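PDB 5MZ5: ALDH21) from Physcomitrella patens subsp. patens, which catalyses the NADP(+)-dependent oxidation of succinic semialdehyde to succinate, as a member of the aldehyde dehydrogenase family. Local coordinates for residues T138-T143 / F190-V195; S183-W188 / L261-S266. All blocks are in the same frame, centred on the assembly; numbering follows the deposited sequence.

Contact 1 of 2, residues T138-T143 / F190-V195; sequences TRTIDT and FPLNLV. With GOL (glycerol), chain E.
R139 and N193 meet beside a bound glycerol. The amide oxygen OD1 of N193 lies over one face of the R139 guanidinium, 3.7 Å from NH2 without bonding to it; OD1 instead accepts a hydrogen bond from glycerol O1 at 2.9 Å. At the edge of the guanidinium, R139 NH1 donates to glycerol O2 (3.1 Å, 156°), with a weak second bond from NH2. Glycerol O1 also sits 3.3 Å above the plane of the F190 ring, offset toward its rim. With CG anti to the backbone N (chi1 -172°), N193 carries its amide across to helix 130-151, where ND2 donates weakly to T143 OG1 (3.4 Å). That hydroxyl in turn donates to R139 O (2.8 Å), approaching from the opposite face of the carbonyl to T143 N. T140 OG1, hydrogen-bonded to E136 O, lies 3.4 Å from L192 CD2, the two side chains crossing at about a right angle. Further out, D477 pairs with R139 NE in a salt bridge, and E136 OE1 accepts from the backbone N of L192 and N193. R139 and Y481, which both hold this glycerol, are succinate-binding residues, as is R475 beside R139, so the glycerol probably sits in the substrate pocket of this aldehyde dehydrogenase.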
loop_
_atom_site.group_PDB
_atom_site.type_symbol
_atom_site.label_atom_id
_atom_site.label_comp_id
_atom_site.label_asym_id
_atom_site.label_seq_id
_atom_site.Cartn_x
_atom_site.Cartn_y
_atom_site.Cartn_z
ATOM N N THR A 138 -12.364 -20.175 -19.186
ATOM C CA THR A 138 -11.691 -20.326 -17.888
ATOM C C THR A 138 -11.060 -19.000 -17.470
ATOM O O THR A 138 -11.151 -18.619 -16.308
ATOM C CB THR A 138 -10.605 -21.439 -17.970
ATOM O OG1 THR A 138 -11.209 -22.660 -18.397
ATOM C CG2 THR A 138 -9.869 -21.658 -16.643
ATOM N N ARG A 139 -10.386 -18.324 -18.401
ATOM C CA ARG A 139 -9.739 -17.055 -18.112
ATOM C C ARG A 139 -10.776 -15.963 -17.827
ATOM O O ARG A 139 -10.514 -15.103 -16.988
ATOM C CB ARG A 139 -8.802 -16.661 -19.255
ATOM C CG ARG A 139 -7.488 -17.447 -19.250
ATOM C CD ARG A 139 -6.548 -16.946 -20.341
ATOM N NE ARG A 139 -6.194 -15.549 -20.111
ATOM C CZ ARG A 139 -5.740 -14.718 -21.038
ATOM N NH1 ARG A 139 -5.542 -15.141 -22.279
ATOM N NH2 ARG A 139 -5.491 -13.450 -20.735
ATOM N N THR A 140 -11.956 -16.014 -18.510
ATOM C CA THR A 140 -13.088 -15.086 -18.301
ATOM C C THR A 140 -13.666 -15.312 -16.901
ATOM O O THR A 140 -14.003 -14.342 -16.227
ATOM C CB THR A 140 -14.139 -15.215 -19.411
ATOM O OG1 THR A 140 -13.512 -14.923 -20.656
ATOM C CG2 THR A 140 -15.363 -14.278 -19.197
ATOM N N ILE A 141 -13.771 -16.597 -16.478
ATOM C CA ILE A 141 -14.208 -16.993 -15.130
ATOM C C ILE A 141 -13.224 -16.397 -14.096
ATOM O O ILE A 141 -13.679 -15.759 -13.146
ATOM C CB ILE A 141 -14.478 -18.524 -14.981
ATOM C CG1 ILE A 141 -15.764 -18.920 -15.759
ATOM C CG2 ILE A 141 -14.600 -18.955 -13.498
ATOM C CD1 ILE A 141 -15.972 -20.373 -16.073
ATOM N N ASP A 142 -11.896 -16.495 -14.353
ATOM C CA ASP A 142 -10.874 -15.933 -13.465
ATOM C C ASP A 142 -10.964 -14.405 -13.382
ATOM O O ASP A 142 -10.765 -13.853 -12.310
ATOM C CB ASP A 142 -9.444 -16.320 -13.910
ATOM C CG ASP A 142 -9.039 -17.781 -13.770
ATOM O OD1 ASP A 142 -9.770 -18.543 -13.088
ATOM O OD2 ASP A 142 -7.986 -18.162 -14.344
ATOM N N THR A 143 -11.243 -13.734 -14.513
ATOM C CA THR A 143 -11.346 -12.277 -14.626
ATOM C C THR A 143 -12.524 -11.766 -13.790
ATOM O O THR A 143 -12.349 -10.819 -13.022
ATOM C CB THR A 143 -11.434 -11.866 -16.108
ATOM O OG1 THR A 143 -10.263 -12.342 -16.765
ATOM C CG2 THR A 143 -11.559 -10.359 -16.309
ATOM N N PHE A 190 -10.486 -11.983 -28.956
ATOM C CA PHE A 190 -10.844 -12.652 -27.681
ATOM C C PHE A 190 -12.191 -12.024 -27.323
ATOM O O PHE A 190 -12.245 -11.159 -26.443
ATOM C CB PHE A 190 -9.812 -12.421 -26.560
ATOM C CG PHE A 190 -8.580 -13.294 -26.619
ATOM C CD1 PHE A 190 -7.496 -12.948 -27.426
ATOM C CD2 PHE A 190 -8.490 -14.447 -25.848
ATOM C CE1 PHE A 190 -6.358 -13.768 -27.492
ATOM C CE2 PHE A 190 -7.352 -15.268 -25.913
ATOM C CZ PHE A 190 -6.292 -14.918 -26.729
ATOM N N PRO A 191 -13.277 -12.381 -28.054
ATOM C CA PRO A 191 -14.558 -11.675 -27.861
ATOM C C PRO A 191 -15.259 -11.870 -26.525
ATOM O O PRO A 191 -16.255 -11.182 -26.266
ATOM C CB PRO A 191 -15.419 -12.166 -29.020
ATOM C CG PRO A 191 -14.854 -13.465 -29.397
ATOM C CD PRO A 191 -13.385 -13.385 -29.134
ATOM N N LEU A 192 -14.756 -12.773 -25.685
ATOM C CA LEU A 192 -15.324 -12.943 -24.359
ATOM C C LEU A 192 -14.383 -12.346 -23.305
ATOM O O LEU A 192 -14.798 -11.469 -22.549
ATOM C CB LEU A 192 -15.662 -14.416 -24.082
ATOM C CG LEU A 192 -16.275 -14.731 -22.715
ATOM C CD1 LEU A 192 -17.713 -14.222 -22.601
ATOM C CD2 LEU A 192 -16.185 -16.207 -22.409
ATOM N N ASN A 193 -13.115 -12.799 -23.287
ATOM C CA ASN A 193 -12.119 -12.349 -22.325
ATOM C C ASN A 193 -11.809 -10.858 -22.410
ATOM O O ASN A 193 -11.705 -10.215 -21.371
ATOM C CB ASN A 193 -10.829 -13.189 -22.397
ATOM C CG ASN A 193 -9.848 -12.866 -21.278
ATOM O OD1 ASN A 193 -8.854 -12.173 -21.482
ATOM N ND2 ASN A 193 -10.192 -13.198 -20.056
ATOM N N LEU A 194 -11.665 -10.305 -23.619
ATOM C CA LEU A 194 -11.330 -8.891 -23.752
ATOM C C LEU A 194 -12.548 -7.996 -23.489
ATOM O O LEU A 194 -12.373 -6.817 -23.165
ATOM C CB LEU A 194 -10.583 -8.560 -25.055
ATOM C CG LEU A 194 -9.133 -9.154 -25.104
ATOM C CD1 LEU A 194 -8.470 -8.969 -26.478
ATOM C CD2 LEU A 194 -8.242 -8.578 -24.010
ATOM N N VAL A 195 -13.756 -8.598 -23.462
ATOM C CA VAL A 195 -14.988 -7.919 -23.033
ATOM C C VAL A 195 -14.971 -7.914 -21.492
ATOM O O VAL A 195 -15.158 -6.855 -20.875
ATOM C CB VAL A 195 -16.266 -8.588 -23.604
ATOM C CG1 VAL A 195 -17.512 -8.163 -22.821
ATOM C CG2 VAL A 195 -16.422 -8.272 -25.083
HETATM C C1 GOL E . -5.889 -11.510 -23.433
HETATM O O1 GOL E . -7.100 -12.154 -23.797
HETATM C C2 GOL E . -4.753 -11.894 -24.354
HETATM O O2 GOL E . -3.993 -12.951 -23.760
HETATM C C3 GOL E . -3.849 -10.709 -24.598
HETATM O O3 GOL E . -4.499 -9.699 -25.362
#

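Contact 2 of 2, residues S183-W188 / L261-S266; sequences SMVSPW and LTFTGS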
loop_
_atom_site.group_PDB
_atom_site.type_symbol
_atom_site.label_atom_id
_atom_site.label_comp_id
_atom_site.label_asym_id
_atom_site.label_seq_id
_atom_site.Cartn_x
_atom_site.Cartn_y
_atom_site.Cartn_z
ATOM N N SER A 183 -17.878 4.114 -21.979
ATOM C CA SER A 183 -18.036 3.681 -23.366
ATOM C C SER A 183 -17.004 2.560 -23.582
ATOM O O SER A 183 -15.808 2.764 -23.342
ATOM C CB SER A 183 -17.769 4.828 -24.333
ATOM O OG SER A 183 -17.828 4.319 -25.651
ATOM N N MET A 184 -17.475 1.371 -23.998
ATOM C CA MET A 184 -16.608 0.200 -24.215
ATOM C C MET A 184 -16.717 -0.257 -25.638
ATOM O O MET A 184 -17.825 -0.395 -26.156
ATOM C CB MET A 184 -16.958 -0.971 -23.269
ATOM C CG MET A 184 -16.960 -0.607 -21.801
ATOM S SD MET A 184 -17.599 -1.975 -20.815
ATOM C CE MET A 184 -17.258 -1.367 -19.224
ATOM N N VAL A 185 -15.563 -0.459 -26.282
ATOM C CA VAL A 185 -15.442 -0.936 -27.656
ATOM C C VAL A 185 -14.454 -2.093 -27.602
ATOM O O VAL A 185 -13.299 -1.910 -27.231
ATOM C CB VAL A 185 -15.043 0.188 -28.660
ATOM C CG1 VAL A 185 -14.973 -0.361 -30.091
ATOM C CG2 VAL A 185 -16.030 1.378 -28.587
ATOM N N SER A 186 -14.938 -3.296 -27.891
ATOM C CA SER A 186 -14.161 -4.525 -27.748
ATOM C C SER A 186 -13.773 -5.189 -29.098
ATOM O O SER A 186 -14.362 -4.867 -30.124
ATOM C CB SER A 186 -14.901 -5.490 -26.831
ATOM O OG SER A 186 -16.214 -5.725 -27.303
ATOM N N PRO A 187 -12.772 -6.107 -29.110
ATOM C CA PRO A 187 -12.335 -6.699 -30.386
ATOM C C PRO A 187 -12.958 -8.064 -30.724
ATOM O O PRO A 187 -13.767 -8.615 -29.959
ATOM C CB PRO A 187 -10.826 -6.820 -30.173
ATOM C CG PRO A 187 -10.725 -7.220 -28.713
ATOM C CD PRO A 187 -11.921 -6.593 -27.994
ATOM N N TRP A 188 -12.519 -8.633 -31.858
ATOM C CA TRP A 188 -12.978 -9.915 -32.350
ATOM C C TRP A 188 -12.044 -11.088 -32.012
ATOM O O TRP A 188 -12.480 -12.234 -32.135
ATOM C CB TRP A 188 -13.277 -9.854 -33.870
ATOM C CG TRP A 188 -12.150 -9.327 -34.714
ATOM C CD1 TRP A 188 -12.058 -8.083 -35.268
ATOM C CD2 TRP A 188 -10.951 -10.032 -35.099
ATOM N NE1 TRP A 188 -10.873 -7.961 -35.967
ATOM C CE2 TRP A 188 -10.174 -9.141 -35.879
ATOM C CE3 TRP A 188 -10.462 -11.335 -34.873
ATOM C CZ2 TRP A 188 -8.938 -9.513 -36.439
ATOM C CZ3 TRP A 188 -9.228 -11.693 -35.405
ATOM C CH2 TRP A 188 -8.488 -10.794 -36.190
ATOM N N LEU A 261 -13.756 6.424 -22.275
ATOM C CA LEU A 261 -13.772 5.549 -23.421
ATOM C C LEU A 261 -12.649 4.498 -23.194
ATOM O O LEU A 261 -11.494 4.854 -22.983
ATOM C CB LEU A 261 -13.549 6.316 -24.744
ATOM C CG LEU A 261 -13.142 5.484 -25.975
ATOM C CD1 LEU A 261 -14.214 4.412 -26.339
ATOM C CD2 LEU A 261 -12.873 6.379 -27.170
ATOM N N THR A 262 -13.002 3.218 -23.253
ATOM C CA THR A 262 -12.036 2.117 -23.155
ATOM C C THR A 262 -12.152 1.286 -24.429
ATOM O O THR A 262 -13.205 0.691 -24.721
ATOM C CB THR A 262 -12.115 1.333 -21.820
ATOM O OG1 THR A 262 -11.198 0.242 -21.895
ATOM C CG2 THR A 262 -13.504 0.819 -21.508
ATOM N N PHE A 263 -11.065 1.299 -25.207
ATOM C CA PHE A 263 -10.999 0.629 -26.502
ATOM C C PHE A 263 -9.904 -0.416 -26.561
ATOM O O PHE A 263 -8.784 -0.199 -26.082
ATOM C CB PHE A 263 -10.820 1.671 -27.622
ATOM C CG PHE A 263 -10.570 1.132 -29.014
ATOM C CD1 PHE A 263 -11.626 0.772 -29.838
ATOM C CD2 PHE A 263 -9.275 0.955 -29.489
ATOM C CE1 PHE A 263 -11.401 0.295 -31.130
ATOM C CE2 PHE A 263 -9.048 0.442 -30.772
ATOM C CZ PHE A 263 -10.112 0.136 -31.594
ATOM N N THR A 264 -10.256 -1.564 -27.140
ATOM C CA THR A 264 -9.329 -2.654 -27.452
ATOM C C THR A 264 -9.543 -2.974 -28.924
ATOM O O THR A 264 -10.665 -3.274 -29.335
ATOM C CB THR A 264 -9.469 -3.882 -26.563
ATOM O OG1 THR A 264 -9.218 -3.500 -25.216
ATOM C CG2 THR A 264 -8.460 -4.990 -26.950
ATOM N N GLY A 265 -8.478 -2.855 -29.700
ATOM C CA GLY A 265 -8.538 -3.124 -31.133
ATOM C C GLY A 265 -7.376 -2.567 -31.917
ATOM O O GLY A 265 -6.272 -2.423 -31.384
ATOM N N SER A 266 -7.637 -2.262 -33.198
ATOM C CA SER A 266 -6.670 -1.725 -34.151
ATOM C C SER A 266 -6.099 -0.366 -33.738
ATOM O O SER A 266 -6.853 0.544 -33.403
ATOM C CB SER A 266 -7.295 -1.647 -35.542
ATOM O OG SER A 266 -6.339 -1.251 -36.506
HETATM O O HOH W 1 -12.369 -3.192 -31.532
#
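V185 and F263 pack on one face of the Rossmann-type sheet of the NADP(+)-binding domain. The parallel strands 183-185 and 261-264 run 4.8 Å apart at only 5°, joined by three backbone hydrogen bonds: T262 N to S183 O (2.8 Å), V185 N to T262 O and T264 N to V185 O. V185 presents CG1, anti to its own N (chi1 -178°), to the edge of the F263 ring, 3.5 Å from CD1; the other branch, CG2, reaches L261 CD1 at 4.2 Å. M273 of helix 267-276 covers V185, L261 and F263 on this face. On the other face M184 and T262 lie alongside each other, pointing the same way, with M184 CG 3.8 Å from T262 CG2. K198 NZ, from helix 193-205, is hydrogen-bonded to the hydroxyls of both T262 and T264. Past the last strand pair, the P187 ring slants across T264, its CG 3.6 Å from T264 CG2. Replacing P187 with a glycine would probably open a gap beside the T264 methyl and let the segment turn more freely between S186 and W188, which bind NADP(+). Here the strands no longer bond directly: one water bridges their ends, donating to T264 O at 2.8 Å and weakly to S186 O.

From the N terminus the chain first passes 138-143 on helix 130-151, then runs through strands 156-160, 170-178 and 182-185 before 190-195 returns to that helix and closes contact 1. The first half of contact 2, 183-188, lies within this loop, but its partner 261-266 comes later, so the two contacts cross. Contact 2 closes over helix 193-205 and strands 209-212 and 239-241. The segments 183-188 and 190-195 are almost consecutive, leading from strand into helix. There the contacts touch: V195 CG2 lies 3.4 Å from S186 OG, and L194 CD1 packs on P187 CG. Together they tie the substrate-pocket helix to the cofactor-binding sheet.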